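Local coordinates for protein probable exosome complex exonuclease 2 (Pyrococcus abyssi, PDB 2PO1) that probably serves as a non-catalytic component of the RNA-degrading exosome and contributes to the structuring of the Rrp41 active site, at residues R37-E42 / E262-L267; G58-L63 / M153-I158; S120-L125 / A159-L164; V197-A202 / L208-S213; I224-D229 / S235-S240. All blocks are in the same frame, centred on the assembly; numbering follows the deposited sequence.

Contact 1. Residues R37-E42 / E262-L267; sequences RPIEIE and EEIRKL
No flat group enters the interface where Ile-39 and Ile-41 meet Ile-264 and Leu-267; the guanidinium of Arg-265, on the side of the helix turned from the strand, receives Glu-262 OE2 at its edge and in its plane. This is strand-on-helix packing of the RNase PH fold: edge strand 39-43 of the five-stranded sheet lies along the C-terminal helix 247-275, the segment axes inclined by 39° and 9.9 Å apart. That spacing is filled by branched aliphatic chains. Every second strand residue, Ile-39 and Ile-41, faces the helix, while the acidic Glu-40 between them points away and pairs with Lys-56. Ile-39 holds CG1 opposite its carbonyl carbon (chi1 -69°), which extends CD1 to Ile-264 CD1 at 3.8 Å, the two chains crossing at about a right angle. The same Ile-39 CD1 lies 4.0 Å from Leu-267 CD1. Ile-41 also reaches Ile-158 and Ala-162 of helix 152-166, bridging two helices. On the far side Arg-265 grips Glu-262 side-on, NE and NH2 both meeting OE2 from one face of the carboxylate, while Lys-266 takes OE1; Arg-265 is itself buried, NH1 bonding to Ile-195 O. Farther along the strand, Ile-41 CD1 lies 3.9 Å from Leu-267 CB.

Contact 2. Residues G58-L63 / M153-I158; sequences GSTQVL and MDAIGI
Ala-155 turns its methyl toward strand 60-63 and is pinned between two side chains: its CB lies 3.5 Å from Val-62 CG1, tighter than usual carbon-carbon contact, and 3.7 Å from Thr-60 CG2. A methyl suits this spot, where the axes of the strand and helix segments come within 8.0 Å of each other. Val-62 is rotated well off a staggered position (chi1 -25°); its CG1 goes to the alanine methyl while CG2 stands 3.9 Å from Ile-156 CA. The contact slackens toward Ile-156, whose CG1 is 4.2 Å from Val-62 CG2 and whose side chain turns instead to Val-143, Val-145 and Ile-113. In the RNase PH fold this is the first-domain core, strand 60-71 in the middle of the five-stranded sheet and helix 152-166 laid over one face at an inclination of 33°. Threonine suits the start of the strand because it is two-sided: CG2, opposite the backbone N, serves the alanine, while the buried OG1 is satisfied by Gly-150 O and Asp-149 N. The other face of the strand is of another character. Gln-61 points away from the helix, is partly exposed, and packs on the backbone of another protein chain, with the neighbouring Ser-59 against a basic side chain there.

Contact 3. Residues S120-L125 / A159-L164; sequences SKALNL and AAIAAL
Ile-161 stretches from the helix toward Ala-122, and its atoms close the distance step by step. Ile-161 CB starts 6.2 Å from Ala-122 CB, pointing neither at the loop nor away from it. Ile-161 CG1, opposite its own backbone nitrogen at a chi1 of -167°, shortens the gap to Ala-122 CB to 5.3 Å. Ile-161 CD1 at the tip arrives 4.0 Å from Ala-122 CB and also rests 4.2 Å from Leu-164 CD1, one helical turn on, while the CG2 branch is turned from the loop. The small methyl of Ala-122 lets the loop run close to this tip, and Ala-122 leans further on Ile-117 and Pro-196. The pairing is part of the hydrophobic core of the first RNase PH domain: helix 152-166 lies over the sheet, and 120-125 is the connection that leaves helix 104-118 through a Schellman motif, Lys-121 taking the positive phi of 53° that ends it. Ser-120 fits that helix end, its OG bonding to Gly-116 O and Ile-117 O. The second apolar pair lies one step along, where Leu-164 CD2 comes 4.2 Å from Leu-123 CG with the two chains crossing at about a right angle. Both leucines also touch Val-139 of strand 135-147. Ala-160 and Ala-163 of the same helix, small and buried, pack on Ile-117 and on Val-64 and Ile-66 of strand 60-71, respectively.

Contact 4. Residues V197-A202 / L208-S213; sequences VPVTFA and LVVDPS
Phe-201 and Ala-202 pair with Val-210 and Val-209 in an antiparallel beta hairpin at the margin of the four-stranded sheet of the second RNase PH domain, strand 207-210 being outermost within the chain. Backbone bonds set the register. Ala-202 and Val-209 form a hydrogen-bonded pair, Ala-202 N to Val-209 O at 2.9 Å and Val-209 N to Ala-202 O at 3.0 Å. Asp-211 N then donates to Thr-200 O at 3.0 Å. Weaker CA-H...O contacts fill the spaces between, such as Leu-208 CA to Ala-202 O at 3.2 Å.

Polar and charged ends turn elsewhere. Asp-211, at a positive phi where the strand ends, forms salt bridges to Arg-37 and Arg-31. Thr-200 OG1 bonds to Asp-154 OD1; it also lies unusually close to Thr-225 OG1, a distance that is doubtful.

Apolar packing differs on the two faces. Phe-201 and Val-210 are the non-hydrogen-bonded pair. The phenylalanine CG lies opposite its carbonyl carbon, swinging the ring over the valine: Val-210 CG2 stands 4.1 Å above the plane, offset toward the rim. Val-199 CG1 joins at 3.6 Å from that same Val-210 CG2. The ring also meets Thr-256 of helix 247-275, so an alanine here would probably open a gap between sheet and helix and take away the ring that packs over Val-210. On the face of Ala-202, Val-209 CG1 lies 4.1 Å from the alanine CB, and Pro-212 folds back until its CB is 3.5 Å from Ala-202 CB.

Contact 5. Residues I224-D229 / S235-S240; sequences ITITTD and SAVQKS
Thr-225 and Thr-227 pair with Gln-238 and Ala-236 through their backbones in a nearly exact antiparallel hairpin, the strands inclined at 174°. The Thr-227 end carries a classic beta bulge: Ser-235 and Ala-236 both face Thr-227, whose O takes a 2.8 Å bond from Ser-235 N and a long, weak one from Ala-236 N. At this bulge Thr-227 keeps CG2 opposite its backbone N (chi1 -57°), which lays the methyl 3.5 Å from Ser-235 OG; that hydroxyl bonds to Gly-116 O. This hairpin belongs to the antiparallel sheet of the second RNase PH domain, and Val-237 and Gln-238 continue the sheet into a strand of another protein chain, probably Rrp41, the usual ring partner.

The face of Ile-224, Ile-226 and Val-237 is largely aliphatic, as suits a side set against helix 247-275; Lys-239 also lies on it, its NZ bonding to Gly-243 O and to the backbone of the other chain. Ile-226 and Val-237 lie side by side, with Ile-226 CD1 3.9 Å from Val-237 CG1. Ile-224 CD1 lies 4.1 Å from that CG1. Both isoleucines go on to touch the helix.

The face of Thr-225, Thr-227, Ala-236 and Gln-238 is small and partly polar. Gln-238 sends its amide to Glu-108 and to polar groups of the other chain, glutamine being long enough to carry it there. Thr-225 OG1 lies very near Thr-200 OG1, at a doubtful short distance. Gln-238 O is gripped twice, by Thr-225 N and by a water donating at 2.6 Å; the same water hydrogen-bonds to Thr-225 OG1 and Ser-240 OG.

Overall arrangement
Contacts 2 to 5 are buried, contact 1 only partly. Contacts 2 and 3 lie in the core of the first domain and share helix 152-166, which meets the strand through Ala-155 and Ile-156 and the loop through Ile-161 and Leu-164. Contact 1 sets the C-terminal helix on the edge strand of the sheet that contact 2 also reaches. Contacts 4 and 5 are neighbouring hairpins of one sheet in the second domain, joined through strands 197-204 and 222-228, and they rest on backbone hydrogen bonds where contacts 1 to 3 rest on aliphatic packing. Polar links join the two domains. Contact 5 stands apart in being extensively engaged by another protein chain.

Contact 1. Residues R37-E42 / E262-L267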
# COMPACT_ATOMS: atom_id res chain seq x y z
N ARG C 37 5.15 38.37 -1.25
CA ARG C 37 4.78 38.60 -2.64
C ARG C 37 3.35 39.01 -2.56
O ARG C 37 2.75 38.84 -1.51
CB ARG C 37 4.90 37.29 -3.41
CG ARG C 37 6.30 36.84 -3.65
CD ARG C 37 6.33 35.37 -4.09
NE ARG C 37 5.98 34.51 -2.99
CZ ARG C 37 5.92 33.17 -3.09
NH1 ARG C 37 6.10 32.59 -4.28
NH2 ARG C 37 5.65 32.42 -2.02
N PRO C 38 2.76 39.49 -3.68
CA PRO C 38 1.37 39.85 -3.54
C PRO C 38 0.52 38.68 -3.11
O PRO C 38 0.77 37.55 -3.53
CB PRO C 38 0.98 40.35 -4.95
CG PRO C 38 2.26 40.80 -5.56
CD PRO C 38 3.24 39.75 -5.05
N ILE C 39 -0.44 38.94 -2.21
CA ILE C 39 -1.26 37.89 -1.64
C ILE C 39 -2.64 38.07 -2.19
O ILE C 39 -3.16 39.19 -2.26
CB ILE C 39 -1.30 37.96 -0.12
CG1 ILE C 39 0.07 37.58 0.45
CG2 ILE C 39 -2.28 36.90 0.42
CD1 ILE C 39 0.28 38.01 1.94
N GLU C 40 -3.25 36.97 -2.60
CA GLU C 40 -4.66 36.96 -2.98
C GLU C 40 -5.32 35.90 -2.13
O GLU C 40 -4.88 34.78 -2.13
CB GLU C 40 -4.83 36.57 -4.45
CG GLU C 40 -4.75 37.69 -5.46
CD GLU C 40 -5.08 37.22 -6.91
OE1 GLU C 40 -4.25 37.47 -7.82
OE2 GLU C 40 -6.15 36.59 -7.13
N ILE C 41 -6.35 36.26 -1.37
CA ILE C 41 -7.11 35.27 -0.59
C ILE C 41 -8.54 35.39 -1.08
O ILE C 41 -9.09 36.50 -1.18
CB ILE C 41 -7.04 35.54 0.93
CG1 ILE C 41 -5.59 35.52 1.39
CG2 ILE C 41 -7.84 34.46 1.69
CD1 ILE C 41 -5.41 36.05 2.75
N GLU C 42 -9.09 34.28 -1.51
CA GLU C 42 -10.47 34.27 -1.91
C GLU C 42 -11.12 33.07 -1.32
O GLU C 42 -10.71 31.94 -1.59
CB GLU C 42 -10.64 34.23 -3.42
CG GLU C 42 -12.07 34.62 -3.82
CD GLU C 42 -12.34 34.49 -5.29
OE1 GLU C 42 -13.52 34.62 -5.67
OE2 GLU C 42 -11.38 34.27 -6.07
N GLU C 262 0.15 39.57 11.47
CA GLU C 262 -0.93 40.51 11.69
C GLU C 262 -1.35 41.16 10.40
O GLU C 262 -2.53 41.41 10.22
CB GLU C 262 -0.59 41.54 12.76
CG GLU C 262 -1.83 42.41 13.25
CD GLU C 262 -3.19 41.62 13.37
OE1 GLU C 262 -4.22 42.09 12.79
OE2 GLU C 262 -3.23 40.53 14.03
N GLU C 263 -0.38 41.50 9.53
CA GLU C 263 -0.69 42.11 8.24
C GLU C 263 -1.50 41.09 7.40
O GLU C 263 -2.41 41.46 6.67
CB GLU C 263 0.62 42.45 7.53
CG GLU C 263 1.44 43.58 8.21
CD GLU C 263 2.76 43.84 7.47
OE1 GLU C 263 3.17 42.97 6.71
OE2 GLU C 263 3.39 44.88 7.67
N ILE C 264 -1.16 39.82 7.54
CA ILE C 264 -1.86 38.75 6.82
C ILE C 264 -3.25 38.49 7.40
O ILE C 264 -4.23 38.30 6.63
CB ILE C 264 -0.99 37.50 6.80
CG1 ILE C 264 0.30 37.84 6.02
CG2 ILE C 264 -1.78 36.34 6.24
CD1 ILE C 264 0.95 36.73 5.44
N ARG C 265 -3.36 38.48 8.73
CA ARG C 265 -4.69 38.29 9.37
C ARG C 265 -5.70 39.31 8.86
O ARG C 265 -6.85 38.96 8.54
CB ARG C 265 -4.55 38.42 10.87
CG ARG C 265 -5.68 37.88 11.74
CD ARG C 265 -4.98 36.91 12.74
NE ARG C 265 -3.87 37.63 13.34
CZ ARG C 265 -2.68 37.13 13.65
NH1 ARG C 265 -2.34 35.85 13.47
NH2 ARG C 265 -1.80 37.96 14.13
N LYS C 266 -5.29 40.57 8.78
CA LYS C 266 -6.15 41.56 8.17
C LYS C 266 -6.66 41.17 6.75
O LYS C 266 -7.82 41.39 6.43
CB LYS C 266 -5.48 42.91 8.15
CG LYS C 266 -5.18 43.44 9.53
CD LYS C 266 -4.73 44.90 9.43
CE LYS C 266 -4.05 45.36 10.71
NZ LYS C 266 -4.92 45.17 11.89
N LEU C 267 -5.80 40.59 5.91
CA LEU C 267 -6.21 40.18 4.57
C LEU C 267 -7.18 39.00 4.62
O LEU C 267 -8.16 38.97 3.89
CB LEU C 267 -5.00 39.78 3.73
CG LEU C 267 -4.09 40.95 3.45
CD1 LEU C 267 -2.72 40.49 2.87
CD2 LEU C 267 -4.80 42.01 2.55

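Contact 2. Residues G58-L63 / M153-I158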
# COMPACT_ATOMS: atom_id res chain seq x y z
N GLY C 58 2.10 35.29 -4.50
CA GLY C 58 2.64 35.46 -5.83
C GLY C 58 1.97 34.35 -6.60
O GLY C 58 0.74 34.25 -6.59
N SER C 59 2.80 33.48 -7.18
CA SER C 59 2.33 32.48 -8.09
C SER C 59 2.09 31.17 -7.39
O SER C 59 1.60 30.25 -7.99
CB SER C 59 3.35 32.27 -9.20
OG SER C 59 3.30 33.32 -10.15
N THR C 60 2.48 31.06 -6.12
CA THR C 60 2.12 29.89 -5.34
C THR C 60 0.61 29.93 -5.13
O THR C 60 0.06 30.93 -4.69
CB THR C 60 2.82 29.88 -3.95
OG1 THR C 60 4.18 29.49 -4.11
CG2 THR C 60 2.13 28.92 -3.01
N GLN C 61 -0.08 28.84 -5.44
CA GLN C 61 -1.54 28.83 -5.23
C GLN C 61 -1.89 27.62 -4.49
O GLN C 61 -1.48 26.53 -4.87
CB GLN C 61 -2.24 28.72 -6.55
CG GLN C 61 -1.77 29.75 -7.49
CD GLN C 61 -2.83 30.10 -8.46
OE1 GLN C 61 -3.99 30.14 -8.11
NE2 GLN C 61 -2.44 30.34 -9.69
N VAL C 62 -2.70 27.76 -3.45
CA VAL C 62 -3.16 26.57 -2.80
C VAL C 62 -4.65 26.70 -2.50
O VAL C 62 -5.13 27.78 -2.20
CB VAL C 62 -2.35 26.26 -1.53
CG1 VAL C 62 -0.96 26.86 -1.56
CG2 VAL C 62 -3.09 26.61 -0.37
N LEU C 63 -5.39 25.62 -2.69
CA LEU C 63 -6.80 25.61 -2.39
C LEU C 63 -6.98 24.78 -1.20
O LEU C 63 -6.48 23.60 -1.16
CB LEU C 63 -7.52 24.79 -3.45
CG LEU C 63 -8.83 25.24 -4.06
CD1 LEU C 63 -9.51 24.09 -4.90
CD2 LEU C 63 -9.79 26.07 -3.11
N MET C 153 4.16 26.45 3.05
CA MET C 153 3.73 26.44 4.41
C MET C 153 2.82 27.62 4.72
O MET C 153 1.71 27.45 5.24
CB MET C 153 4.96 26.46 5.30
CG MET C 153 4.56 26.46 6.73
SD MET C 153 4.22 24.82 7.26
CE MET C 153 5.87 24.10 7.25
N ASP C 154 3.22 28.82 4.36
CA ASP C 154 2.39 29.96 4.72
C ASP C 154 1.15 29.98 3.88
O ASP C 154 0.07 30.28 4.35
CB ASP C 154 3.12 31.27 4.55
CG ASP C 154 4.33 31.39 5.43
OD1 ASP C 154 4.65 30.40 6.08
OD2 ASP C 154 4.98 32.48 5.50
N ALA C 155 1.30 29.68 2.62
CA ALA C 155 0.14 29.71 1.72
C ALA C 155 -0.88 28.70 2.23
O ALA C 155 -2.05 29.00 2.26
CB ALA C 155 0.57 29.38 0.32
N ILE C 156 -0.42 27.50 2.67
CA ILE C 156 -1.33 26.48 3.14
C ILE C 156 -1.94 26.89 4.47
O ILE C 156 -3.12 26.71 4.68
CB ILE C 156 -0.65 25.07 3.29
CG1 ILE C 156 -0.27 24.48 1.92
CG2 ILE C 156 -1.60 24.15 4.04
CD1 ILE C 156 0.76 23.47 2.02
N GLY C 157 -1.18 27.50 5.39
CA GLY C 157 -1.79 27.89 6.66
C GLY C 157 -2.79 29.03 6.51
O GLY C 157 -3.81 29.08 7.20
N ILE C 158 -2.48 29.97 5.64
CA ILE C 158 -3.37 31.12 5.37
C ILE C 158 -4.65 30.56 4.79
O ILE C 158 -5.73 30.81 5.31
CB ILE C 158 -2.76 32.07 4.39
CG1 ILE C 158 -1.65 32.85 5.09
CG2 ILE C 158 -3.76 33.11 3.88
CD1 ILE C 158 -0.71 33.49 4.08

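Contact 3. Residues S120-L125 / A159-L164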
# COMPACT_ATOMS: atom_id res chain seq x y z
N SER C 120 -3.30 26.19 19.02
CA SER C 120 -3.79 27.49 19.42
C SER C 120 -5.29 27.37 19.75
O SER C 120 -5.89 28.35 20.07
CB SER C 120 -3.65 28.49 18.31
OG SER C 120 -4.39 28.00 17.22
N LYS C 121 -5.86 26.17 19.56
CA LYS C 121 -7.29 25.95 19.65
C LYS C 121 -8.07 26.91 18.75
O LYS C 121 -9.17 27.35 19.08
CB LYS C 121 -7.71 26.07 21.09
CG LYS C 121 -7.15 24.94 21.93
CD LYS C 121 -7.99 24.86 23.19
CE LYS C 121 -7.89 23.51 23.85
NZ LYS C 121 -6.86 23.54 24.94
N ALA C 122 -7.47 27.22 17.61
CA ALA C 122 -8.11 28.12 16.66
C ALA C 122 -9.40 27.52 16.19
O ALA C 122 -10.34 28.23 15.96
CB ALA C 122 -7.18 28.43 15.48
N LEU C 123 -9.43 26.19 16.04
CA LEU C 123 -10.70 25.52 15.84
C LEU C 123 -10.95 24.93 17.18
O LEU C 123 -10.23 24.01 17.61
CB LEU C 123 -10.59 24.36 14.88
CG LEU C 123 -11.74 23.97 13.95
CD1 LEU C 123 -11.66 22.51 13.63
CD2 LEU C 123 -13.04 24.40 14.40
N ASN C 124 -11.97 25.43 17.86
CA ASN C 124 -12.23 24.93 19.18
C ASN C 124 -12.99 23.59 19.14
O ASN C 124 -14.20 23.57 18.96
CB ASN C 124 -13.00 25.98 19.94
CG ASN C 124 -13.01 25.70 21.37
OD1 ASN C 124 -12.88 24.56 21.78
ND2 ASN C 124 -13.12 26.75 22.17
N LEU C 125 -12.28 22.48 19.33
CA LEU C 125 -12.83 21.16 19.18
C LEU C 125 -13.85 20.82 20.23
O LEU C 125 -14.67 19.90 20.07
CB LEU C 125 -11.72 20.08 19.21
CG LEU C 125 -10.61 20.24 18.20
CD1 LEU C 125 -9.65 19.09 18.29
CD2 LEU C 125 -11.14 20.38 16.76
N ALA C 159 -4.51 29.75 3.76
CA ALA C 159 -5.70 29.11 3.16
C ALA C 159 -6.49 28.30 4.17
O ALA C 159 -7.70 28.29 4.11
CB ALA C 159 -5.30 28.24 2.00
N ALA C 160 -5.79 27.61 5.10
CA ALA C 160 -6.47 26.66 6.01
C ALA C 160 -7.30 27.46 6.97
O ALA C 160 -8.50 27.22 7.12
CB ALA C 160 -5.47 25.76 6.76
N ILE C 161 -6.72 28.49 7.56
CA ILE C 161 -7.48 29.23 8.53
C ILE C 161 -8.54 30.07 7.82
O ILE C 161 -9.64 30.31 8.37
CB ILE C 161 -6.59 30.08 9.49
CG1 ILE C 161 -7.43 30.58 10.68
CG2 ILE C 161 -5.91 31.18 8.77
CD1 ILE C 161 -7.78 29.36 11.63
N ALA C 162 -8.25 30.53 6.62
CA ALA C 162 -9.26 31.32 5.92
C ALA C 162 -10.42 30.41 5.54
O ALA C 162 -11.57 30.82 5.56
CB ALA C 162 -8.66 32.04 4.67
N ALA C 163 -10.14 29.15 5.20
CA ALA C 163 -11.21 28.25 4.79
C ALA C 163 -12.07 27.92 6.04
O ALA C 163 -13.31 27.92 5.99
CB ALA C 163 -10.63 27.00 4.17
N LEU C 164 -11.42 27.73 7.19
CA LEU C 164 -12.14 27.44 8.46
C LEU C 164 -13.03 28.61 8.88
O LEU C 164 -14.18 28.44 9.35
CB LEU C 164 -11.09 27.12 9.52
CG LEU C 164 -10.49 25.74 9.40
CD1 LEU C 164 -9.34 25.71 10.34
CD2 LEU C 164 -11.54 24.73 9.87

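Contact 4. Residues V197-A202 / L208-S213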
# COMPACT_ATOMS: atom_id res chain seq x y z
N VAL C 197 -1.38 32.21 11.78
CA VAL C 197 -0.88 32.49 10.44
C VAL C 197 0.57 32.05 10.50
O VAL C 197 1.29 32.50 11.38
CB VAL C 197 -1.00 34.01 10.13
CG1 VAL C 197 -0.20 34.37 8.90
CG2 VAL C 197 -2.45 34.39 9.91
N PRO C 198 0.98 31.11 9.62
CA PRO C 198 2.42 30.83 9.68
C PRO C 198 3.14 31.90 8.92
O PRO C 198 2.65 32.35 7.85
CB PRO C 198 2.60 29.49 8.96
CG PRO C 198 1.25 29.06 8.52
CD PRO C 198 0.32 30.28 8.59
N VAL C 199 4.25 32.36 9.48
CA VAL C 199 5.12 33.17 8.67
C VAL C 199 6.44 32.45 8.54
O VAL C 199 6.97 31.98 9.52
CB VAL C 199 5.26 34.54 9.31
CG1 VAL C 199 6.32 35.31 8.62
CG2 VAL C 199 3.87 35.28 9.27
N THR C 200 6.99 32.37 7.33
CA THR C 200 8.12 31.50 7.06
C THR C 200 9.26 32.29 6.47
O THR C 200 9.05 33.15 5.67
CB THR C 200 7.69 30.37 6.12
OG1 THR C 200 6.87 29.46 6.85
CG2 THR C 200 8.85 29.68 5.58
N PHE C 201 10.46 32.04 6.98
CA PHE C 201 11.68 32.72 6.52
C PHE C 201 12.62 31.71 5.91
O PHE C 201 12.74 30.59 6.43
CB PHE C 201 12.41 33.42 7.69
CG PHE C 201 11.53 34.38 8.45
CD1 PHE C 201 10.54 33.90 9.32
CD2 PHE C 201 11.66 35.74 8.26
CE1 PHE C 201 9.69 34.79 9.99
CE2 PHE C 201 10.81 36.64 8.94
CZ PHE C 201 9.83 36.16 9.78
N ALA C 202 13.31 32.09 4.84
CA ALA C 202 14.43 31.31 4.30
C ALA C 202 15.69 31.96 4.83
O ALA C 202 15.81 33.16 4.80
CB ALA C 202 14.43 31.36 2.80
N LEU C 208 17.94 36.29 6.59
CA LEU C 208 16.59 35.73 6.50
C LEU C 208 15.69 36.62 5.70
O LEU C 208 15.68 37.83 5.86
CB LEU C 208 15.93 35.50 7.86
CG LEU C 208 16.62 34.83 9.05
CD1 LEU C 208 15.64 34.17 9.92
CD2 LEU C 208 17.73 33.86 8.71
N VAL C 209 14.87 35.98 4.90
CA VAL C 209 14.05 36.68 3.94
C VAL C 209 12.68 36.00 4.09
O VAL C 209 12.56 34.74 4.04
CB VAL C 209 14.77 36.43 2.61
CG1 VAL C 209 14.20 35.27 1.72
CG2 VAL C 209 15.31 37.65 1.95
N VAL C 210 11.65 36.79 4.32
CA VAL C 210 10.34 36.21 4.53
C VAL C 210 9.70 35.87 3.19
O VAL C 210 10.00 36.48 2.14
CB VAL C 210 9.43 37.14 5.34
CG1 VAL C 210 9.01 38.26 4.49
CG2 VAL C 210 8.16 36.39 5.76
N ASP C 211 8.83 34.86 3.23
CA ASP C 211 8.08 34.41 2.06
C ASP C 211 9.00 34.14 0.88
O ASP C 211 8.91 34.83 -0.13
CB ASP C 211 7.02 35.42 1.68
CG ASP C 211 6.18 34.98 0.51
OD1 ASP C 211 5.77 35.88 -0.24
OD2 ASP C 211 5.92 33.76 0.35
N PRO C 212 9.82 33.06 0.97
CA PRO C 212 10.82 32.73 -0.03
C PRO C 212 10.07 32.20 -1.24
O PRO C 212 9.14 31.45 -1.06
CB PRO C 212 11.64 31.59 0.64
CG PRO C 212 10.72 30.95 1.59
CD PRO C 212 9.78 32.06 2.06
N SER C 213 10.39 32.66 -2.42
CA SER C 213 9.85 32.09 -3.66
C SER C 213 10.61 30.79 -3.88
O SER C 213 11.57 30.50 -3.18
CB SER C 213 10.17 32.99 -4.82
OG SER C 213 11.59 33.11 -4.95

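Contact 5. Residues I224-D229 / S235-S240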
# COMPACT_ATOMS: atom_id res chain seq x y z
N ILE C 224 12.57 28.56 8.52
CA ILE C 224 11.95 28.48 9.82
C ILE C 224 10.59 29.09 9.68
O ILE C 224 10.42 30.10 9.01
CB ILE C 224 12.80 29.21 10.99
CG1 ILE C 224 12.17 28.90 12.36
CG2 ILE C 224 12.89 30.69 10.74
CD1 ILE C 224 13.05 29.20 13.55
N THR C 225 9.62 28.40 10.27
CA THR C 225 8.25 28.87 10.23
C THR C 225 7.84 29.13 11.65
O THR C 225 8.10 28.30 12.52
CB THR C 225 7.32 27.81 9.64
OG1 THR C 225 7.57 27.68 8.24
CG2 THR C 225 5.89 28.19 9.89
N ILE C 226 7.31 30.34 11.87
CA ILE C 226 6.70 30.76 13.13
C ILE C 226 5.23 31.03 12.91
O ILE C 226 4.87 31.90 12.12
CB ILE C 226 7.30 32.14 13.64
CG1 ILE C 226 8.83 32.20 13.47
CG2 ILE C 226 6.86 32.40 15.04
CD1 ILE C 226 9.56 31.10 14.28
N THR C 227 4.37 30.32 13.63
CA THR C 227 2.96 30.52 13.52
C THR C 227 2.42 31.16 14.77
O THR C 227 2.64 30.67 15.88
CB THR C 227 2.26 29.14 13.37
OG1 THR C 227 2.81 28.50 12.23
CG2 THR C 227 0.75 29.31 13.22
N THR C 228 1.72 32.28 14.61
CA THR C 228 1.31 33.07 15.73
C THR C 228 -0.14 33.47 15.53
O THR C 228 -0.60 33.55 14.39
CB THR C 228 2.17 34.34 15.88
OG1 THR C 228 2.02 35.14 14.72
CG2 THR C 228 3.62 33.96 16.03
N ASP C 229 -0.85 33.73 16.64
CA ASP C 229 -2.23 34.23 16.55
C ASP C 229 -2.35 35.68 17.00
O ASP C 229 -1.34 36.28 17.39
CB ASP C 229 -3.23 33.35 17.33
CG ASP C 229 -2.93 33.27 18.80
OD1 ASP C 229 -3.27 32.21 19.37
OD2 ASP C 229 -2.39 34.23 19.41
N SER C 235 1.89 29.30 18.22
CA SER C 235 1.25 27.98 18.30
C SER C 235 2.01 26.93 17.53
O SER C 235 1.73 25.75 17.67
CB SER C 235 -0.21 28.04 17.82
OG SER C 235 -0.26 28.59 16.51
N ALA C 236 3.03 27.35 16.75
CA ALA C 236 3.93 26.36 16.15
C ALA C 236 5.18 27.03 15.70
O ALA C 236 5.19 28.21 15.29
CB ALA C 236 3.31 25.75 14.92
N VAL C 237 6.25 26.26 15.74
CA VAL C 237 7.52 26.67 15.16
C VAL C 237 8.07 25.45 14.53
O VAL C 237 7.95 24.37 15.11
CB VAL C 237 8.53 27.14 16.22
CG1 VAL C 237 9.91 27.46 15.57
CG2 VAL C 237 7.99 28.38 16.89
N GLN C 238 8.68 25.63 13.36
CA GLN C 238 9.30 24.56 12.66
C GLN C 238 10.43 25.14 11.82
O GLN C 238 10.21 25.75 10.77
CB GLN C 238 8.28 23.84 11.75
CG GLN C 238 8.86 22.66 11.12
CD GLN C 238 8.50 21.38 11.81
OE1 GLN C 238 8.07 21.35 12.96
NE2 GLN C 238 8.63 20.26 11.06
N LYS C 239 11.64 24.92 12.32
CA LYS C 239 12.81 24.99 11.46
C LYS C 239 12.65 23.76 10.56
O LYS C 239 12.41 22.64 11.08
CB LYS C 239 14.07 24.88 12.29
CG LYS C 239 15.33 25.07 11.48
CD LYS C 239 15.88 23.76 11.00
CE LYS C 239 17.22 23.99 10.27
NZ LYS C 239 17.91 22.68 10.06
N SER C 240 12.73 23.97 9.23
CA SER C 240 12.62 22.94 8.23
C SER C 240 13.82 22.97 7.27
O SER C 240 14.53 23.96 7.16
CB SER C 240 11.30 23.00 7.46
OG SER C 240 11.17 24.22 6.77
O HOH W 1 9.44 25.54 8.29